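Local coordinates for uncharacterized protein (Sus scrofa, PDB 5BNF) that is the pig form of CD38, a disulfide-bonded member of the ADP-ribosyl cyclase family, at residues A[73-78]-A[92-97]; A[152-157]-A[188-193]; A[181-186]-A[220-225]. One frame throughout, in Å; residues are numbered along the deposited sequence.

How the interactions relate
All three contacts reach one parallel sheet with the strand order 75-77, 153-160, 186-194, 223-229. Interaction 2 is the regular one: two inner strands, partly buried, pair by backbone hydrogen bonds, with an apolar face and a more mixed one. Interaction 1, also partly buried, sits at the outer edge of strand 75-77, where a loop runs beside it; one sound backbone bond and a weak one link them, helped perhaps by a water. Its strand is bonded directly to segment 152-157 through Phe76 and Gln156. Interaction 3 lies farthest from the chain centre, about 20 Å between centres, yet most of its touching residues are buried; it relies on apolar contact plus one weak lysine bond. Gly153 ties it to interaction 2 by a backbone bond to Lys185.

Interaction 1 (A[73-78]-A[92-97]); sequences KTVFWS and KGLFTL
Leu94 lies across the start of segment 73-78, its side chain at about a right angle to those of Lys73 and Val75. Its CB stands 4.1 Å from Lys73 O; the next atom, CG, lies between Lys73 O and Val75 CG2, 3.4 Å from the latter in a tight carbon contact. There the branches part: CD1 rests over the Lys73 backbone, 3.2 Å from Lys73 O, and also touches Lys73 CD, while CD2 presses on Val75 CG2. Val75 receives the leucine because its CG2 stands beside the backbone N, CG1 being anti to it (chi1 177°). Compact and branched at CB, valine suits this strand position.

The backbones meet less regularly. Val75 N donates to Phe95 O at 2.9 Å and 160°, whereas the bond from Phe95 N to Lys73 O is weak. Farther on the two segments, 48° apart in direction, diverge, and a water takes a place between them: it donates to Val75 O, while its link to Leu97 N is too short to be trusted. Thr96 CB meets the edge of the Trp77 indole at CD1, 4.0 Å away. The arrangement is that of a loop running along an edge strand, 75-77, of the parallel beta sheet.

Interaction 2 (A[152-157]-A[188-193]); sequences CGMVQV and TLKAWV
Val155 O takes the hydrogen bond of Lys190 N at 2.8 Å, nearly along the C=O axis. A weaker contact is added by the CA-H of Leu189, with Leu189 CA 3.3 Å from Val155 O. The pattern recurs at Lys190 O, which accepts from Val157 N while Gln156 CA comes close. Bonds from Val155 N to Thr188 O and from Trp192 N to Val157 O complete a parallel pairing, which satisfies these backbone groups.

On one face Val155, Val157, Leu189 and Ala191 make an apolar layer. Val155 CG2, between its backbone N and carbonyl carbon (chi1 -61°), reaches Leu189 CG at 3.6 Å; Val157 CG1 meets Ala191 CB at 3.8 Å, the small alanine fitting beside the branched valine. Leu189 also touches Leu217, as suits a face covered there by helix 208-219.

The other face is mixed: Met154 and Thr188, with Gln156 and Lys190. Met154 bends at chi2 (-94°) and lays SD and CE along the aliphatic part of Lys190, SD standing 3.4 Å from Lys190 CD. Beyond them the Gln156 amide stands at the edge of the Trp192 indole, the planes 70° apart, and Trp192 stacks on Phe158. Strand 153-160, helix 172-180 and strand 186-194 form a beta-alpha-beta crossover, whose two parallel strands are paired here.

Interaction 3 (A[181-186]-A[220-225]); sequences LQPSKV and KNIKFT
With CG anti to its own carbonyl carbon (chi1 -54°) and the later torsions broadly extended, Lys220 runs obliquely past Pro183 towards the backbone of Leu181. Its methylenes do the apolar work on the way, the proline ring offering them an apolar surface: Lys220 CB lies 3.9 Å from Pro183 CG and CD 4.0 Å from the same atom. At the tip, NZ makes a weak bond to Leu181 O at 3.3 Å, while its stronger partner is His179 O. A long lysine suits the place, since it can pack along a proline and still deliver its charge to carbonyls at and just beyond the C-terminal end of helix 172-180, whose dipole would probably favour it.

Lys220 itself follows helix 208-219, which closes in a Schellman motif: Asn221 has the positive phi, and Ile222 N bonds back to Leu217 O. The chain thereby turns into strand 223-229 and presents Ile222 to the facing loop. Branched and apolar, Ile222 fills the buried place against Pro183 and the Val186 backbone. Its CG1 comes to 3.7 Å from Val186 O, and CD1, extended at chi2 -179°, reaches Pro183 CA at 3.9 Å.

The loop that receives it is folded on Gln182 O, which accepts from both Lys185 N and Val186 N.

Interaction 1 (A[73-78]-A[92-97])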
loop_
_atom_site.group_PDB
_atom_site.type_symbol
_atom_site.label_atom_id
_atom_site.label_comp_id
_atom_site.label_asym_id
_atom_site.label_seq_id
_atom_site.Cartn_x
_atom_site.Cartn_y
_atom_site.Cartn_z
ATOM N N LYS A 73 -9.839 7.242 9.828
ATOM C CA LYS A 73 -8.430 7.586 9.694
ATOM C C LYS A 73 -7.742 7.054 8.435
ATOM O O LYS A 73 -6.704 7.578 8.031
ATOM C CB LYS A 73 -7.679 7.106 10.932
ATOM C CG LYS A 73 -8.149 7.747 12.228
ATOM C CD LYS A 73 -7.430 9.060 12.496
ATOM C CE LYS A 73 -8.409 10.222 12.601
ATOM N NZ LYS A 73 -9.416 10.027 13.690
ATOM N N THR A 74 -8.322 6.027 7.815
ATOM C CA THR A 74 -7.756 5.434 6.603
ATOM C C THR A 74 -7.712 6.393 5.421
ATOM O O THR A 74 -8.739 6.904 4.972
ATOM C CB THR A 74 -8.541 4.199 6.176
ATOM O OG1 THR A 74 -8.509 3.237 7.230
ATOM C CG2 THR A 74 -7.934 3.592 4.934
ATOM N N VAL A 75 -6.509 6.602 4.904
ATOM C CA VAL A 75 -6.292 7.496 3.777
ATOM C C VAL A 75 -5.529 6.825 2.643
ATOM O O VAL A 75 -4.614 6.038 2.876
ATOM C CB VAL A 75 -5.516 8.736 4.224
ATOM C CG1 VAL A 75 -5.230 9.631 3.041
ATOM C CG2 VAL A 75 -6.325 9.486 5.280
ATOM N N PHE A 76 -5.920 7.149 1.413
ATOM C CA PHE A 76 -5.287 6.610 0.215
ATOM C C PHE A 76 -4.749 7.745 -0.651
ATOM O O PHE A 76 -5.343 8.825 -0.724
ATOM C CB PHE A 76 -6.300 5.811 -0.614
ATOM C CG PHE A 76 -6.727 4.521 0.017
ATOM C CD1 PHE A 76 -5.863 3.436 0.067
ATOM C CD2 PHE A 76 -7.997 4.386 0.560
ATOM C CE1 PHE A 76 -6.265 2.235 0.648
ATOM C CE2 PHE A 76 -8.404 3.183 1.144
ATOM C CZ PHE A 76 -7.538 2.111 1.185
ATOM N N TRP A 77 -3.620 7.497 -1.304
ATOM C CA TRP A 77 -3.015 8.475 -2.199
ATOM C C TRP A 77 -2.778 7.734 -3.504
ATOM O O TRP A 77 -2.154 6.678 -3.515
ATOM C CB TRP A 77 -1.686 8.967 -1.639
ATOM C CG TRP A 77 -0.859 7.854 -1.120
ATOM C CD1 TRP A 77 -0.891 7.340 0.140
ATOM C CD2 TRP A 77 0.055 7.041 -1.864
ATOM N NE1 TRP A 77 -0.058 6.255 0.230
ATOM C CE2 TRP A 77 0.535 6.048 -0.987
ATOM C CE3 TRP A 77 0.512 7.052 -3.190
ATOM C CZ2 TRP A 77 1.451 5.072 -1.390
ATOM C CZ3 TRP A 77 1.422 6.080 -3.590
ATOM C CH2 TRP A 77 1.881 5.104 -2.690
ATOM N N SER A 78 -3.300 8.252 -4.605
ATOM C CA SER A 78 -3.094 7.565 -5.867
ATOM C C SER A 78 -2.306 8.416 -6.845
ATOM O O SER A 78 -2.830 9.358 -7.439
ATOM C CB SER A 78 -4.427 7.154 -6.488
ATOM O OG SER A 78 -4.213 6.180 -7.496
ATOM N N LYS A 92 -1.906 14.242 9.788
ATOM C CA LYS A 92 -1.282 13.936 11.070
ATOM C C LYS A 92 -2.220 13.121 11.949
ATOM O O LYS A 92 -3.361 13.515 12.174
ATOM C CB LYS A 92 -0.896 15.229 11.787
ATOM C CG LYS A 92 0.431 15.814 11.332
ATOM C CD LYS A 92 1.585 14.992 11.885
ATOM C CE LYS A 92 2.921 15.484 11.365
ATOM N NZ LYS A 92 3.890 15.709 12.479
ATOM N N GLY A 93 -1.726 11.992 12.455
ATOM C CA GLY A 93 -2.542 11.120 13.278
ATOM C C GLY A 93 -3.508 10.437 12.316
ATOM O O GLY A 93 -4.616 10.036 12.680
ATOM N N LEU A 94 -3.076 10.316 11.065
ATOM C CA LEU A 94 -3.882 9.714 10.014
ATOM C C LEU A 94 -3.080 8.609 9.309
ATOM O O LEU A 94 -1.910 8.795 8.985
ATOM C CB LEU A 94 -4.286 10.800 9.024
ATOM C CG LEU A 94 -5.659 10.721 8.332
ATOM C CD1 LEU A 94 -6.752 10.485 9.380
ATOM C CD2 LEU A 94 -5.845 12.019 7.576
ATOM N N PHE A 95 -3.709 7.463 9.079
ATOM C CA PHE A 95 -3.024 6.329 8.485
ATOM C C PHE A 95 -3.090 6.074 6.987
ATOM O O PHE A 95 -4.158 5.789 6.444
ATOM C CB PHE A 95 -3.471 5.047 9.188
ATOM C CG PHE A 95 -3.146 5.009 10.655
ATOM C CD1 PHE A 95 -2.018 4.338 11.118
ATOM C CD2 PHE A 95 -3.968 5.651 11.575
ATOM C CE1 PHE A 95 -1.713 4.306 12.479
ATOM C CE2 PHE A 95 -3.675 5.627 12.936
ATOM C CZ PHE A 95 -2.545 4.954 13.391
ATOM N N THR A 96 -1.938 6.166 6.324
ATOM C CA THR A 96 -1.840 5.848 4.902
ATOM C C THR A 96 -1.157 4.481 4.967
ATOM O O THR A 96 -0.626 4.122 6.011
ATOM C CB THR A 96 -0.945 6.842 4.147
ATOM O OG1 THR A 96 0.381 6.819 4.691
ATOM C CG2 THR A 96 -1.513 8.238 4.254
ATOM N N LEU A 97 -1.158 3.709 3.888
ATOM C CA LEU A 97 -0.531 2.386 3.943
ATOM C C LEU A 97 0.892 2.413 4.512
ATOM O O LEU A 97 1.274 1.536 5.289
ATOM C CB LEU A 97 -0.531 1.724 2.555
ATOM C CG LEU A 97 -0.021 0.278 2.484
ATOM C CD1 LEU A 97 -0.669 -0.575 3.555
ATOM C CD2 LEU A 97 -0.325 -0.293 1.106
HETATM O O HOH W 1 -2.293 4.608 1.831
#

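Interaction 2 (A[152-157]-A[188-193])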
loop_
_atom_site.group_PDB
_atom_site.type_symbol
_atom_site.label_atom_id
_atom_site.label_comp_id
_atom_site.label_asym_id
_atom_site.label_seq_id
_atom_site.Cartn_x
_atom_site.Cartn_y
_atom_site.Cartn_z
ATOM N N CYS A 152 -12.798 1.311 8.036
ATOM C CA CYS A 152 -14.121 1.501 8.618
ATOM C C CYS A 152 -14.449 2.981 8.716
ATOM O O CYS A 152 -13.550 3.825 8.804
ATOM C CB CYS A 152 -14.205 0.859 10.011
ATOM S SG CYS A 152 -12.836 1.273 11.143
ATOM N N GLY A 153 -15.745 3.282 8.696
ATOM C CA GLY A 153 -16.195 4.661 8.787
ATOM C C GLY A 153 -16.048 5.401 7.474
ATOM O O GLY A 153 -16.526 4.957 6.431
ATOM N N MET A 154 -15.376 6.537 7.526
ATOM C CA MET A 154 -15.158 7.344 6.346
ATOM C C MET A 154 -13.710 7.219 5.881
ATOM O O MET A 154 -12.779 7.372 6.668
ATOM C CB MET A 154 -15.497 8.802 6.655
ATOM C CG MET A 154 -15.289 9.744 5.500
ATOM S SD MET A 154 -13.670 10.504 5.571
ATOM C CE MET A 154 -14.040 11.927 6.588
ATOM N N VAL A 155 -13.531 6.919 4.597
ATOM C CA VAL A 155 -12.204 6.786 4.016
ATOM C C VAL A 155 -11.947 7.938 3.056
ATOM O O VAL A 155 -12.880 8.524 2.499
ATOM C CB VAL A 155 -12.042 5.454 3.237
ATOM C CG1 VAL A 155 -12.228 4.294 4.170
ATOM C CG2 VAL A 155 -13.051 5.380 2.100
ATOM N N GLN A 156 -10.674 8.248 2.858
ATOM C CA GLN A 156 -10.281 9.331 1.977
ATOM C C GLN A 156 -9.250 8.885 0.952
ATOM O O GLN A 156 -8.516 7.918 1.164
ATOM C CB GLN A 156 -9.679 10.479 2.791
ATOM C CG GLN A 156 -10.609 11.115 3.788
ATOM C CD GLN A 156 -9.906 12.178 4.611
ATOM O OE1 GLN A 156 -9.277 11.885 5.618
ATOM N NE2 GLN A 156 -9.994 13.420 4.161
ATOM N N VAL A 157 -9.194 9.604 -0.162
ATOM C CA VAL A 157 -8.219 9.314 -1.198
ATOM C C VAL A 157 -7.823 10.632 -1.829
ATOM O O VAL A 157 -8.684 11.454 -2.139
ATOM C CB VAL A 157 -8.787 8.364 -2.276
ATOM C CG1 VAL A 157 -9.985 8.992 -2.958
ATOM C CG2 VAL A 157 -7.699 8.025 -3.289
ATOM N N THR A 188 -18.791 6.022 3.676
ATOM C CA THR A 188 -18.482 7.145 2.803
ATOM C C THR A 188 -17.038 7.150 2.365
ATOM O O THR A 188 -16.147 6.776 3.120
ATOM C CB THR A 188 -18.747 8.506 3.515
ATOM O OG1 THR A 188 -20.135 8.613 3.849
ATOM C CG2 THR A 188 -18.355 9.673 2.619
ATOM N N LEU A 189 -16.818 7.577 1.130
ATOM C CA LEU A 189 -15.474 7.716 0.601
ATOM C C LEU A 189 -15.403 9.136 0.076
ATOM O O LEU A 189 -16.231 9.547 -0.728
ATOM C CB LEU A 189 -15.202 6.735 -0.535
ATOM C CG LEU A 189 -13.791 6.868 -1.122
ATOM C CD1 LEU A 189 -13.380 5.554 -1.747
ATOM C CD2 LEU A 189 -13.737 7.991 -2.145
ATOM N N LYS A 190 -14.430 9.893 0.554
ATOM C CA LYS A 190 -14.281 11.267 0.113
ATOM C C LYS A 190 -13.026 11.388 -0.722
ATOM O O LYS A 190 -11.968 10.891 -0.343
ATOM C CB LYS A 190 -14.207 12.202 1.324
ATOM C CG LYS A 190 -15.521 12.301 2.085
ATOM C CD LYS A 190 -15.322 12.718 3.533
ATOM C CE LYS A 190 -14.400 13.922 3.664
ATOM N NZ LYS A 190 -14.862 15.090 2.871
ATOM N N ALA A 191 -13.142 12.040 -1.869
ATOM C CA ALA A 191 -11.987 12.209 -2.731
ATOM C C ALA A 191 -11.590 13.671 -2.778
ATOM O O ALA A 191 -12.449 14.545 -2.816
ATOM C CB ALA A 191 -12.299 11.704 -4.138
ATOM N N TRP A 192 -10.287 13.930 -2.749
ATOM C CA TRP A 192 -9.769 15.292 -2.818
ATOM C C TRP A 192 -8.891 15.390 -4.058
ATOM O O TRP A 192 -7.919 14.643 -4.197
ATOM C CB TRP A 192 -8.912 15.643 -1.585
ATOM C CG TRP A 192 -9.598 15.512 -0.249
ATOM C CD1 TRP A 192 -9.547 14.442 0.599
ATOM C CD2 TRP A 192 -10.455 16.476 0.376
ATOM N NE1 TRP A 192 -10.320 14.678 1.714
ATOM C CE2 TRP A 192 -10.890 15.919 1.600
ATOM C CE3 TRP A 192 -10.902 17.753 0.020
ATOM C CZ2 TRP A 192 -11.747 16.598 2.470
ATOM C CZ3 TRP A 192 -11.754 18.430 0.885
ATOM C CH2 TRP A 192 -12.167 17.849 2.095
ATOM N N VAL A 193 -9.243 16.290 -4.969
ATOM C CA VAL A 193 -8.446 16.488 -6.170
ATOM C C VAL A 193 -7.621 17.746 -5.917
ATOM O O VAL A 193 -8.166 18.840 -5.729
ATOM C CB VAL A 193 -9.332 16.670 -7.423
ATOM C CG1 VAL A 193 -8.471 16.924 -8.641
ATOM C CG2 VAL A 193 -10.169 15.428 -7.649
#

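Interaction 3 (A[181-186]-A[220-225])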
loop_
_atom_site.group_PDB
_atom_site.type_symbol
_atom_site.label_atom_id
_atom_site.label_comp_id
_atom_site.label_asym_id
_atom_site.label_seq_id
_atom_site.Cartn_x
_atom_site.Cartn_y
_atom_site.Cartn_z
ATOM N N LEU A 181 -12.974 -2.309 -0.358
ATOM C CA LEU A 181 -13.630 -1.588 0.729
ATOM C C LEU A 181 -14.898 -2.343 1.106
ATOM O O LEU A 181 -15.666 -2.753 0.237
ATOM C CB LEU A 181 -13.979 -0.166 0.296
ATOM C CG LEU A 181 -12.783 0.753 0.049
ATOM C CD1 LEU A 181 -13.243 2.013 -0.660
ATOM C CD2 LEU A 181 -12.124 1.091 1.369
ATOM N N GLN A 182 -15.106 -2.539 2.404
ATOM C CA GLN A 182 -16.280 -3.260 2.895
ATOM C C GLN A 182 -17.449 -2.310 3.125
ATOM O O GLN A 182 -17.400 -1.483 4.034
ATOM C CB GLN A 182 -15.959 -3.950 4.220
ATOM C CG GLN A 182 -14.790 -4.920 4.198
ATOM C CD GLN A 182 -15.157 -6.253 3.587
ATOM O OE1 GLN A 182 -15.239 -6.387 2.368
ATOM N NE2 GLN A 182 -15.392 -7.247 4.435
ATOM N N PRO A 183 -18.514 -2.419 2.311
ATOM C CA PRO A 183 -19.697 -1.558 2.447
ATOM C C PRO A 183 -20.251 -1.595 3.872
ATOM O O PRO A 183 -20.713 -0.585 4.403
ATOM C CB PRO A 183 -20.686 -2.164 1.454
ATOM C CG PRO A 183 -19.810 -2.721 0.396
ATOM C CD PRO A 183 -18.673 -3.352 1.181
ATOM N N SER A 184 -20.187 -2.774 4.480
ATOM C CA SER A 184 -20.681 -2.985 5.834
ATOM C C SER A 184 -19.882 -2.247 6.902
ATOM O O SER A 184 -20.340 -2.098 8.034
ATOM C CB SER A 184 -20.689 -4.482 6.147
ATOM O OG SER A 184 -19.418 -5.054 5.897
ATOM N N LYS A 185 -18.696 -1.777 6.534
ATOM C CA LYS A 185 -17.815 -1.071 7.459
ATOM C C LYS A 185 -17.520 0.358 7.002
ATOM O O LYS A 185 -17.307 1.253 7.824
ATOM C CB LYS A 185 -16.515 -1.866 7.597
ATOM C CG LYS A 185 -16.766 -3.322 8.002
ATOM C CD LYS A 185 -15.746 -4.299 7.426
ATOM C CE LYS A 185 -14.445 -4.331 8.220
ATOM N NZ LYS A 185 -13.776 -3.005 8.315
ATOM N N VAL A 186 -17.496 0.568 5.689
ATOM C CA VAL A 186 -17.235 1.889 5.128
ATOM C C VAL A 186 -18.515 2.439 4.510
ATOM O O VAL A 186 -19.092 1.828 3.609
ATOM C CB VAL A 186 -16.129 1.831 4.050
ATOM C CG1 VAL A 186 -16.075 3.139 3.287
ATOM C CG2 VAL A 186 -14.784 1.565 4.702
ATOM N N LYS A 220 -22.262 -0.121 -4.710
ATOM C CA LYS A 220 -22.304 -0.715 -3.376
ATOM C C LYS A 220 -23.056 0.190 -2.393
ATOM O O LYS A 220 -22.956 0.020 -1.181
ATOM C CB LYS A 220 -20.877 -0.917 -2.856
ATOM C CG LYS A 220 -19.940 -1.703 -3.766
ATOM C CD LYS A 220 -18.513 -1.622 -3.225
ATOM C CE LYS A 220 -17.642 -2.807 -3.639
ATOM N NZ LYS A 220 -16.300 -2.744 -2.981
ATOM N N ASN A 221 -23.795 1.162 -2.914
ATOM C CA ASN A 221 -24.539 2.085 -2.066
ATOM C C ASN A 221 -23.647 2.888 -1.118
ATOM O O ASN A 221 -24.143 3.529 -0.188
ATOM C CB ASN A 221 -25.610 1.340 -1.259
ATOM C CG ASN A 221 -26.840 1.014 -2.086
ATOM O OD1 ASN A 221 -27.426 1.893 -2.719
ATOM N ND2 ASN A 221 -27.244 -0.248 -2.078
ATOM N N ILE A 222 -22.337 2.845 -1.343
ATOM C CA ILE A 222 -21.415 3.613 -0.517
ATOM C C ILE A 222 -21.435 5.072 -0.955
ATOM O O ILE A 222 -21.274 5.375 -2.134
ATOM C CB ILE A 222 -19.975 3.121 -0.644
ATOM C CG1 ILE A 222 -19.845 1.731 -0.020
ATOM C CG2 ILE A 222 -19.028 4.120 0.029
ATOM C CD1 ILE A 222 -18.448 1.171 -0.087
ATOM N N LYS A 223 -21.621 5.971 0.004
ATOM C CA LYS A 223 -21.663 7.391 -0.287
ATOM C C LYS A 223 -20.310 7.878 -0.805
ATOM O O LYS A 223 -19.254 7.378 -0.409
ATOM C CB LYS A 223 -22.094 8.167 0.966
ATOM C CG LYS A 223 -23.464 7.734 1.526
ATOM C CD LYS A 223 -23.825 8.489 2.806
ATOM C CE LYS A 223 -25.173 8.057 3.383
ATOM N NZ LYS A 223 -25.249 6.602 3.696
ATOM N N PHE A 224 -20.361 8.849 -1.708
ATOM C CA PHE A 224 -19.171 9.419 -2.324
ATOM C C PHE A 224 -19.280 10.935 -2.444
ATOM O O PHE A 224 -20.356 11.472 -2.689
ATOM C CB PHE A 224 -18.984 8.829 -3.725
ATOM C CG PHE A 224 -17.843 9.436 -4.497
ATOM C CD1 PHE A 224 -16.523 9.122 -4.183
ATOM C CD2 PHE A 224 -18.086 10.321 -5.538
ATOM C CE1 PHE A 224 -15.468 9.682 -4.900
ATOM C CE2 PHE A 224 -17.033 10.880 -6.257
ATOM C CZ PHE A 224 -15.725 10.559 -5.934
ATOM N N THR A 225 -18.156 11.615 -2.266
ATOM C CA THR A 225 -18.095 13.064 -2.389
ATOM C C THR A 225 -16.726 13.396 -2.952
ATOM O O THR A 225 -15.764 12.676 -2.714
ATOM C CB THR A 225 -18.267 13.781 -1.028
ATOM O OG1 THR A 225 -17.216 13.391 -0.139
ATOM C CG2 THR A 225 -19.618 13.434 -0.408
#